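Local atomic coordinates of Cap5O (Staphylococcus aureus, PDB entry 3OJO), a protein that probably acts as an NAD-dependent UDP-N-acetyl-mannosamine dehydrogenase in the capsular polysaccharide biosynthesis of Staphylococcus aureus. Residues B[222-227]-B[285-290]; B[230-235]-B[256-261]. One frame throughout, in Å; residues are numbered along the deposited sequence.

Interaction 1. Residues B[222-227]-B[285-290]. With PDC (pyridine-2,6-dicarboxylic acid), chain L; PDC (pyridine-2,6-dicarboxylic acid), chain I.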
ATOM      1  N   ARG B 222       2.920   4.361   3.818  1.00 36.05           N
ATOM      2  CA  ARG B 222       3.529   5.302   2.885  1.00 35.01           C
ATOM      3  C   ARG B 222       4.873   4.798   2.328  1.00 38.61           C
ATOM      4  O   ARG B 222       5.100   4.956   1.147  1.00 39.30           O
ATOM      5  CB  ARG B 222       3.630   6.692   3.535  1.00 30.46           C
ATOM      6  CG  ARG B 222       4.265   7.736   2.633  1.00 34.86           C
ATOM      7  CD  ARG B 222       4.452   9.084   3.297  1.00 39.12           C
ATOM      8  NE  ARG B 222       5.335   9.952   2.509  1.00 68.58           N
ATOM      9  CZ  ARG B 222       5.009  10.557   1.363  1.00 84.37           C
ATOM     10  NH1 ARG B 222       3.796  10.396   0.835  1.00 68.73           N
ATOM     11  NH2 ARG B 222       5.899  11.307   0.726  1.00 67.27           N
ATOM     12  N   ASP B 223       5.731   4.167   3.154  1.00 34.13           N
ATOM     13  CA  ASP B 223       7.046   3.699   2.723  1.00 33.51           C
ATOM     14  C   ASP B 223       6.969   2.494   1.804  1.00 36.47           C
ATOM     15  O   ASP B 223       7.633   2.484   0.777  1.00 36.60           O
ATOM     16  CB  ASP B 223       7.972   3.443   3.936  1.00 35.36           C
ATOM     17  CG  ASP B 223       9.447   3.315   3.589  1.00 48.17           C
ATOM     18  OD1 ASP B 223      10.080   4.340   3.306  1.00 52.10           O
ATOM     19  OD2 ASP B 223       9.967   2.192   3.623  1.00 56.04           O
ATOM     20  N   VAL B 224       6.153   1.489   2.171  1.00 32.86           N
ATOM     21  CA  VAL B 224       5.922   0.262   1.429  1.00 32.43           C
ATOM     22  C   VAL B 224       5.294   0.601   0.052  1.00 39.04           C
ATOM     23  O   VAL B 224       5.661  -0.008  -0.975  1.00 40.67           O
ATOM     24  CB  VAL B 224       5.064  -0.731   2.269  1.00 36.12           C
ATOM     25  CG1 VAL B 224       4.601  -1.923   1.419  1.00 35.83           C
ATOM     26  CG2 VAL B 224       5.814  -1.231   3.525  1.00 36.04           C
ATOM     27  N   ASN B 225       4.357   1.581   0.035  1.00 34.65           N
ATOM     28  CA  ASN B 225       3.689   1.996  -1.193  1.00 34.72           C
ATOM     29  C   ASN B 225       4.597   2.791  -2.154  1.00 37.87           C
ATOM     30  O   ASN B 225       4.513   2.625  -3.381  1.00 36.15           O
ATOM     31  CB  ASN B 225       2.366   2.666  -0.901  1.00 34.84           C
ATOM     32  CG  ASN B 225       1.284   1.650  -0.721  1.00 44.45           C
ATOM     33  OD1 ASN B 225       0.957   1.247   0.393  1.00 34.93           O
ATOM     34  ND2 ASN B 225       0.803   1.111  -1.821  1.00 34.16           N
ATOM     35  N   ILE B 226       5.505   3.592  -1.582  1.00 33.54           N
ATOM     36  CA  ILE B 226       6.504   4.331  -2.337  1.00 33.13           C
ATOM     37  C   ILE B 226       7.490   3.310  -2.923  1.00 37.09           C
ATOM     38  O   ILE B 226       7.811   3.409  -4.100  1.00 36.79           O
ATOM     39  CB  ILE B 226       7.175   5.454  -1.508  1.00 35.28           C
ATOM     40  CG1 ILE B 226       6.162   6.614  -1.265  1.00 34.90           C
ATOM     41  CG2 ILE B 226       8.448   5.956  -2.213  1.00 35.65           C
ATOM     42  CD1 ILE B 226       6.722   7.791  -0.328  1.00 38.80           C
ATOM     43  N   ALA B 227       7.908   2.299  -2.124  1.00 33.88           N
ATOM     44  CA  ALA B 227       8.776   1.190  -2.564  1.00 33.11           C
ATOM     45  C   ALA B 227       8.127   0.466  -3.762  1.00 36.28           C
ATOM     46  O   ALA B 227       8.805   0.187  -4.750  1.00 37.07           O
ATOM     47  CB  ALA B 227       8.995   0.213  -1.417  1.00 33.09           C
ATOM     48  N   ALA B 285       8.846  -8.899   9.872  1.00 49.47           N
ATOM     49  CA  ALA B 285       8.910  -7.527   9.324  1.00 47.36           C
ATOM     50  C   ALA B 285       9.603  -7.533   7.931  1.00 46.78           C
ATOM     51  O   ALA B 285      10.227  -6.548   7.520  1.00 46.72           O
ATOM     52  CB  ALA B 285       9.650  -6.607  10.298  1.00 47.96           C
ATOM     53  N   LYS B 286       9.473  -8.657   7.206  1.00 40.55           N
ATOM     54  CA  LYS B 286      10.056  -8.908   5.886  1.00 39.35           C
ATOM     55  C   LYS B 286       9.633  -7.898   4.794  1.00 40.97           C
ATOM     56  O   LYS B 286      10.511  -7.438   4.059  1.00 42.63           O
ATOM     57  CB  LYS B 286       9.853 -10.383   5.474  1.00 42.82           C
ATOM     58  CG  LYS B 286      10.593 -10.853   4.214  1.00 66.92           C
ATOM     59  CD  LYS B 286      12.132 -10.751   4.263  1.00 83.75           C
ATOM     60  CE  LYS B 286      12.745 -10.326   2.938  1.00 96.72           C
ATOM     61  NZ  LYS B 286      12.444 -11.272   1.827  1.00105.62           N
ATOM     62  N   LEU B 287       8.327  -7.536   4.703  1.00 33.19           N
ATOM     63  CA  LEU B 287       7.817  -6.554   3.734  1.00 32.45           C
ATOM     64  C   LEU B 287       8.358  -5.180   3.993  1.00 37.34           C
ATOM     65  O   LEU B 287       8.755  -4.496   3.051  1.00 36.19           O
ATOM     66  CB  LEU B 287       6.279  -6.493   3.741  1.00 32.68           C
ATOM     67  CG  LEU B 287       5.606  -5.828   2.528  1.00 36.84           C
ATOM     68  CD1 LEU B 287       5.700  -6.705   1.284  1.00 34.99           C
ATOM     69  CD2 LEU B 287       4.170  -5.607   2.804  1.00 40.51           C
ATOM     70  N   ILE B 288       8.350  -4.755   5.279  1.00 37.01           N
ATOM     71  CA  ILE B 288       8.869  -3.451   5.703  1.00 37.45           C
ATOM     72  C   ILE B 288      10.356  -3.328   5.326  1.00 41.63           C
ATOM     73  O   ILE B 288      10.747  -2.310   4.766  1.00 41.36           O
ATOM     74  CB  ILE B 288       8.572  -3.151   7.204  1.00 40.24           C
ATOM     75  CG1 ILE B 288       7.049  -3.089   7.446  1.00 40.14           C
ATOM     76  CG2 ILE B 288       9.245  -1.835   7.653  1.00 39.75           C
ATOM     77  CD1 ILE B 288       6.587  -3.350   8.868  1.00 44.93           C
ATOM     78  N   GLN B 289      11.153  -4.370   5.610  1.00 38.93           N
ATOM     79  CA  GLN B 289      12.587  -4.450   5.307  1.00 39.56           C
ATOM     80  C   GLN B 289      12.848  -4.293   3.799  1.00 43.89           C
ATOM     81  O   GLN B 289      13.675  -3.473   3.397  1.00 44.02           O
ATOM     82  CB  GLN B 289      13.129  -5.796   5.802  1.00 41.39           C
ATOM     83  CG  GLN B 289      14.639  -5.971   5.696  1.00 65.97           C
ATOM     84  CD  GLN B 289      15.024  -7.381   6.069  1.00 91.02           C
ATOM     85  OE1 GLN B 289      14.608  -8.360   5.432  1.00 84.70           O
ATOM     86  NE2 GLN B 289      15.828  -7.511   7.115  1.00 85.05           N
ATOM     87  N   THR B 290      12.136  -5.083   2.976  1.00 40.15           N
ATOM     88  CA  THR B 290      12.203  -5.062   1.515  1.00 39.08           C
ATOM     89  C   THR B 290      11.873  -3.663   0.980  1.00 42.22           C
ATOM     90  O   THR B 290      12.615  -3.154   0.141  1.00 43.65           O
ATOM     91  CB  THR B 290      11.306  -6.159   0.952  1.00 44.52           C
ATOM     92  OG1 THR B 290      11.655  -7.399   1.579  1.00 46.43           O
ATOM     93  CG2 THR B 290      11.426  -6.280  -0.555  1.00 39.74           C
TER
HETATM   94  N1  PDC L 503       2.196  11.583   5.978  1.00 51.42           N
HETATM   95  C2  PDC L 503       1.679  10.985   4.900  1.00 50.21           C
HETATM   96  C3  PDC L 503       1.435   9.616   4.987  1.00 48.23           C
HETATM   97  C4  PDC L 503       1.816   8.974   6.194  1.00 48.30           C
HETATM   98  C5  PDC L 503       2.353   9.695   7.275  1.00 49.23           C
HETATM   99  C6  PDC L 503       2.512  11.041   7.113  1.00 51.51           C
HETATM  100  C7  PDC L 503       1.385  11.870   3.728  1.00 51.18           C
HETATM  101  O1  PDC L 503       0.884  11.424   2.713  1.00 50.94           O
HETATM  102  O2  PDC L 503       1.688  13.203   3.846  1.00 54.73           O
HETATM  103  C8  PDC L 503       3.028  11.987   8.119  1.00 52.44           C
HETATM  104  O3  PDC L 503       3.342  11.633   9.257  1.00 54.94           O
HETATM  105  O4  PDC L 503       3.123  13.285   7.754  1.00 51.19           O
HETATM  106  N1  PDC I 504       3.151  15.403   3.934  1.00 75.58           N
HETATM  107  C2  PDC I 504       4.275  14.689   3.579  1.00 74.46           C
HETATM  108  C3  PDC I 504       4.948  14.872   2.327  1.00 72.50           C
HETATM  109  C4  PDC I 504       4.409  15.823   1.444  1.00 72.56           C
HETATM  110  C5  PDC I 504       3.264  16.550   1.863  1.00 73.54           C
HETATM  111  C6  PDC I 504       2.629  16.335   3.124  1.00 75.76           C
HETATM  112  C7  PDC I 504       4.780  13.704   4.521  1.00 75.52           C
HETATM  113  O1  PDC I 504       5.798  13.029   4.306  1.00 75.37           O
HETATM  114  O2  PDC I 504       4.087  13.645   5.658  1.00 79.06           O
HETATM  115  C8  PDC I 504       1.372  17.106   3.485  1.00 76.66           C
HETATM  116  O3  PDC I 504       0.869  17.937   2.775  1.00 78.83           O
HETATM  117  O4  PDC I 504       0.711  16.950   4.622  1.00 76.54           O
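Val-224 and Leu-287 meet through single methyl groups, CG1 of the valine lying 4.0 Å from CD2 of the leucine, with the two side chains crossing at about a right angle. CG1 is anti to the backbone N (chi1 170°), which sets CG2 4.4 Å from Ile-288 CA, on the backbone of the residue after Leu-287. This small apolar seam joins the middle of helix 208-238 to the first turn of helix 286-312, two helices of the central domain, and Val-224 also packs on Val-224 of the second subunit. Elsewhere on the first helix, Arg-222 runs along bound pyridine-2,6-dicarboxylic acid. Its CB rests 3.9 Å from C3 of the chain L molecule, CG stays near the same carbon, and CD comes closer, 3.5 Å from C3. The chain is extended from CG to NE, so the guanidinium reaches past this ring to the carboxylates: NE lies 3.6 Å and CZ 3.9 Å from O1 of the chain I molecule, which stands over one face, while NH1 meets chain L O1 obliquely at 3.6 Å. Ile-226 CD1 sits over the centre of the opposite face, and NH2 makes a weak hydrogen bond to Tyr-325 OH.

Interaction 2. Residues B[230-235]-B[256-261]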
ATOM      1  N   ASN B 230       8.442   2.733  -6.821  1.00 30.89           N
ATOM      2  CA  ASN B 230       9.849   2.734  -7.204  1.00 30.35           C
ATOM      3  C   ASN B 230      10.280   1.439  -7.871  1.00 34.87           C
ATOM      4  O   ASN B 230      11.030   1.472  -8.845  1.00 35.99           O
ATOM      5  CB  ASN B 230      10.725   3.065  -6.005  1.00 29.01           C
ATOM      6  CG  ASN B 230      10.730   4.526  -5.610  1.00 31.14           C
ATOM      7  OD1 ASN B 230      10.963   4.889  -4.467  1.00 31.48           O
ATOM      8  ND2 ASN B 230      10.595   5.400  -6.550  1.00 22.06           N
ATOM      9  N   GLU B 231       9.818   0.302  -7.354  1.00 30.86           N
ATOM     10  CA  GLU B 231      10.113  -1.008  -7.927  1.00 30.95           C
ATOM     11  C   GLU B 231       9.471  -1.126  -9.331  1.00 35.97           C
ATOM     12  O   GLU B 231      10.086  -1.654 -10.270  1.00 36.62           O
ATOM     13  CB  GLU B 231       9.605  -2.110  -6.985  1.00 32.34           C
ATOM     14  CG  GLU B 231       9.741  -3.511  -7.551  1.00 45.84           C
ATOM     15  CD  GLU B 231       9.566  -4.616  -6.535  1.00 64.02           C
ATOM     16  OE1 GLU B 231      10.537  -4.904  -5.800  1.00 51.20           O
ATOM     17  OE2 GLU B 231       8.474  -5.226  -6.505  1.00 60.99           O
ATOM     18  N   LEU B 232       8.256  -0.606  -9.456  1.00 32.70           N
ATOM     19  CA  LEU B 232       7.493  -0.601 -10.695  1.00 33.77           C
ATOM     20  C   LEU B 232       8.153   0.257 -11.750  1.00 36.72           C
ATOM     21  O   LEU B 232       8.163  -0.124 -12.921  1.00 36.81           O
ATOM     22  CB  LEU B 232       6.046  -0.149 -10.413  1.00 34.91           C
ATOM     23  CG  LEU B 232       5.090  -1.263  -9.868  1.00 41.55           C
ATOM     24  CD1 LEU B 232       3.797  -0.687  -9.304  1.00 41.26           C
ATOM     25  CD2 LEU B 232       4.832  -2.368 -10.894  1.00 45.30           C
ATOM     26  N   THR B 233       8.729   1.408 -11.329  1.00 32.05           N
ATOM     27  CA  THR B 233       9.494   2.337 -12.171  1.00 31.91           C
ATOM     28  C   THR B 233      10.691   1.617 -12.811  1.00 37.56           C
ATOM     29  O   THR B 233      10.944   1.791 -14.002  1.00 37.22           O
ATOM     30  CB  THR B 233       9.939   3.543 -11.328  1.00 34.12           C
ATOM     31  OG1 THR B 233       8.780   4.280 -10.987  1.00 35.20           O
ATOM     32  CG2 THR B 233      10.894   4.454 -12.063  1.00 25.61           C
ATOM     33  N   LYS B 234      11.406   0.790 -12.017  1.00 35.21           N
ATOM     34  CA  LYS B 234      12.528   0.034 -12.536  1.00 35.66           C
ATOM     35  C   LYS B 234      12.079  -0.983 -13.606  1.00 40.65           C
ATOM     36  O   LYS B 234      12.726  -1.093 -14.645  1.00 42.57           O
ATOM     37  CB  LYS B 234      13.290  -0.652 -11.400  1.00 37.97           C
ATOM     38  CG  LYS B 234      14.053   0.310 -10.511  1.00 47.03           C
ATOM     39  CD  LYS B 234      14.769  -0.465  -9.428  1.00 50.33           C
ATOM     40  CE  LYS B 234      15.567   0.394  -8.501  1.00 44.33           C
ATOM     41  NZ  LYS B 234      16.030  -0.374  -7.305  1.00 33.54           N
ATOM     42  N   ILE B 235      10.958  -1.676 -13.361  1.00 35.97           N
ATOM     43  CA  ILE B 235      10.364  -2.679 -14.251  1.00 35.07           C
ATOM     44  C   ILE B 235       9.926  -2.027 -15.566  1.00 40.91           C
ATOM     45  O   ILE B 235      10.307  -2.502 -16.641  1.00 42.45           O
ATOM     46  CB  ILE B 235       9.213  -3.458 -13.530  1.00 36.85           C
ATOM     47  CG1 ILE B 235       9.782  -4.422 -12.450  1.00 35.94           C
ATOM     48  CG2 ILE B 235       8.330  -4.221 -14.542  1.00 37.13           C
ATOM     49  CD1 ILE B 235       8.724  -4.966 -11.382  1.00 39.59           C
ATOM     50  N   VAL B 256      -7.545   1.162  -5.562  1.00 32.83           N
ATOM     51  CA  VAL B 256      -6.139   1.136  -5.983  1.00 31.80           C
ATOM     52  C   VAL B 256      -5.582   2.556  -5.886  1.00 34.09           C
ATOM     53  O   VAL B 256      -6.127   3.476  -6.508  1.00 35.15           O
ATOM     54  CB  VAL B 256      -5.896   0.451  -7.363  1.00 36.71           C
ATOM     55  CG1 VAL B 256      -4.443   0.606  -7.827  1.00 36.18           C
ATOM     56  CG2 VAL B 256      -6.278  -1.034  -7.315  1.00 36.84           C
ATOM     57  N   ASN B 257      -4.531   2.747  -5.057  1.00 27.05           N
ATOM     58  CA  ASN B 257      -3.956   4.059  -4.803  1.00 25.60           C
ATOM     59  C   ASN B 257      -2.436   4.046  -4.883  1.00 29.40           C
ATOM     60  O   ASN B 257      -1.760   4.441  -3.935  1.00 27.94           O
ATOM     61  CB  ASN B 257      -4.467   4.627  -3.443  1.00 25.77           C
ATOM     62  CG  ASN B 257      -5.932   4.376  -3.139  1.00 56.72           C
ATOM     63  OD1 ASN B 257      -6.831   5.072  -3.640  1.00 56.44           O
ATOM     64  ND2 ASN B 257      -6.202   3.328  -2.346  1.00 47.98           N
ATOM     65  N   ILE B 258      -1.890   3.612  -6.025  1.00 29.01           N
ATOM     66  CA  ILE B 258      -0.430   3.529  -6.246  1.00 28.83           C
ATOM     67  C   ILE B 258       0.227   4.892  -6.094  1.00 34.03           C
ATOM     68  O   ILE B 258      -0.256   5.894  -6.620  1.00 34.52           O
ATOM     69  CB  ILE B 258      -0.058   2.783  -7.566  1.00 30.65           C
ATOM     70  CG1 ILE B 258      -0.688   1.384  -7.570  1.00 30.63           C
ATOM     71  CG2 ILE B 258       1.459   2.688  -7.753  1.00 30.34           C
ATOM     72  CD1 ILE B 258      -0.930   0.780  -8.885  1.00 39.45           C
ATOM     73  N   HIS B 259       1.286   4.934  -5.309  1.00 30.74           N
ATOM     74  CA  HIS B 259       1.969   6.184  -5.016  1.00 30.30           C
ATOM     75  C   HIS B 259       2.892   6.635  -6.148  1.00 35.49           C
ATOM     76  O   HIS B 259       3.039   5.950  -7.158  1.00 34.22           O
ATOM     77  CB  HIS B 259       2.694   6.105  -3.644  1.00 30.50           C
ATOM     78  CG  HIS B 259       1.779   5.880  -2.471  1.00 33.40           C
ATOM     79  ND1 HIS B 259       2.147   6.267  -1.184  1.00 34.91           N
ATOM     80  CD2 HIS B 259       0.540   5.324  -2.421  1.00 34.36           C
ATOM     81  CE1 HIS B 259       1.125   5.931  -0.407  1.00 33.90           C
ATOM     82  NE2 HIS B 259       0.145   5.341  -1.105  1.00 34.19           N
ATOM     83  N   GLN B 260       3.496   7.813  -5.978  1.00 34.58           N
ATOM     84  CA  GLN B 260       4.432   8.389  -6.930  1.00 34.21           C
ATOM     85  C   GLN B 260       5.859   7.916  -6.646  1.00 40.70           C
ATOM     86  O   GLN B 260       6.279   7.861  -5.486  1.00 39.46           O
ATOM     87  CB  GLN B 260       4.373   9.931  -6.911  1.00 34.51           C
ATOM     88  CG  GLN B 260       3.138  10.532  -7.578  1.00 26.01           C
ATOM     89  CD  GLN B 260       2.998  10.146  -9.039  1.00 40.40           C
ATOM     90  OE1 GLN B 260       2.098   9.391  -9.407  1.00 31.02           O
ATOM     91  NE2 GLN B 260       3.907  10.630  -9.889  1.00 33.06           N
ATOM     92  N   PRO B 261       6.622   7.559  -7.699  1.00 39.65           N
ATOM     93  CA  PRO B 261       8.031   7.186  -7.476  1.00 40.02           C
ATOM     94  C   PRO B 261       8.883   8.443  -7.262  1.00 45.81           C
ATOM     95  O   PRO B 261       8.408   9.571  -7.491  1.00 46.80           O
ATOM     96  CB  PRO B 261       8.418   6.464  -8.765  1.00 41.60           C
ATOM     97  CG  PRO B 261       7.480   7.015  -9.812  1.00 45.13           C
ATOM     98  CD  PRO B 261       6.271   7.564  -9.136  1.00 40.17           C
TER
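The long helix 208-238 of the central domain is flanked here by the loop that follows helix 243-250 and continues toward Cys-269, which is disulfide-linked to Cys-103 in this oxidised form. Residues 256-261 meet residues 230-235 at two places. At the first, Pro-261 is set against two residues one helical turn apart, and its CA comes within 4.8 Å of the CA of Asn-230. The amide end of Asn-230 bends back toward the loop and lies against the CA and CB side of the proline, the two side chains meeting obliquely. Thr-233 comes across the ring at about a right angle and touches it with its hydroxyl: OG1 is 3.1 Å from Pro-261 CB and 3.2 Å from CG. With chi1 at -68°, OG1 stands beside its own backbone N and also donates a hydrogen bond to the carbonyl of Ala-229 in the preceding turn. Tyr-422 packs on both Thr-233 and Pro-261, bringing the C-terminal part of the chain up to this corner.

At the second place, Leu-232, next to Thr-233 in the chain, turns CD1 to Ile-258 CG2 at 4.4 Å, a looser apolar touch. Ile-258 also packs on Ile-247 and Ala-250 of helix 243-250, and its backbone N is bonded to Asn-251 OD1. Leu-232 packs on Met-213 of the second subunit, and Ile-258 on Tyr-221 of that subunit, so the pair borders the dimer interface.

No hydrogen bond links the two segments. Because the Thr-233 hydroxyl donates to Ala-229 O, its oxygen meets the ring C-H groups as a possible weak electrostatic partner, and helix and loop are probably held mainly by shape and dispersion.

In the fold
Interactions 1 and 2 share helix 208-238, and their centres lie about 12 Å apart. His-259 of 256-261 packs against the 222-227 turn: its NE2 is 3.5 Å from Asn-225 CB, and its ND1 is 4.0 Å from Ile-226 CG1. Each contact has a segment residue at a bound pyridine-2,6-dicarboxylic acid, Arg-222 in 222-227 and Val-256 in 256-261 at a separate pocket; the side chain of Ile-258 stays about 8 Å from a ligand molecule. Glu-231, of segment 230-235, reaches across from the second subunit to accept hydrogen bonds from the backbone N atoms of Leu-287 and Ile-288, at the start of helix 286-312, where the helix dipole would probably stabilise its negative charge.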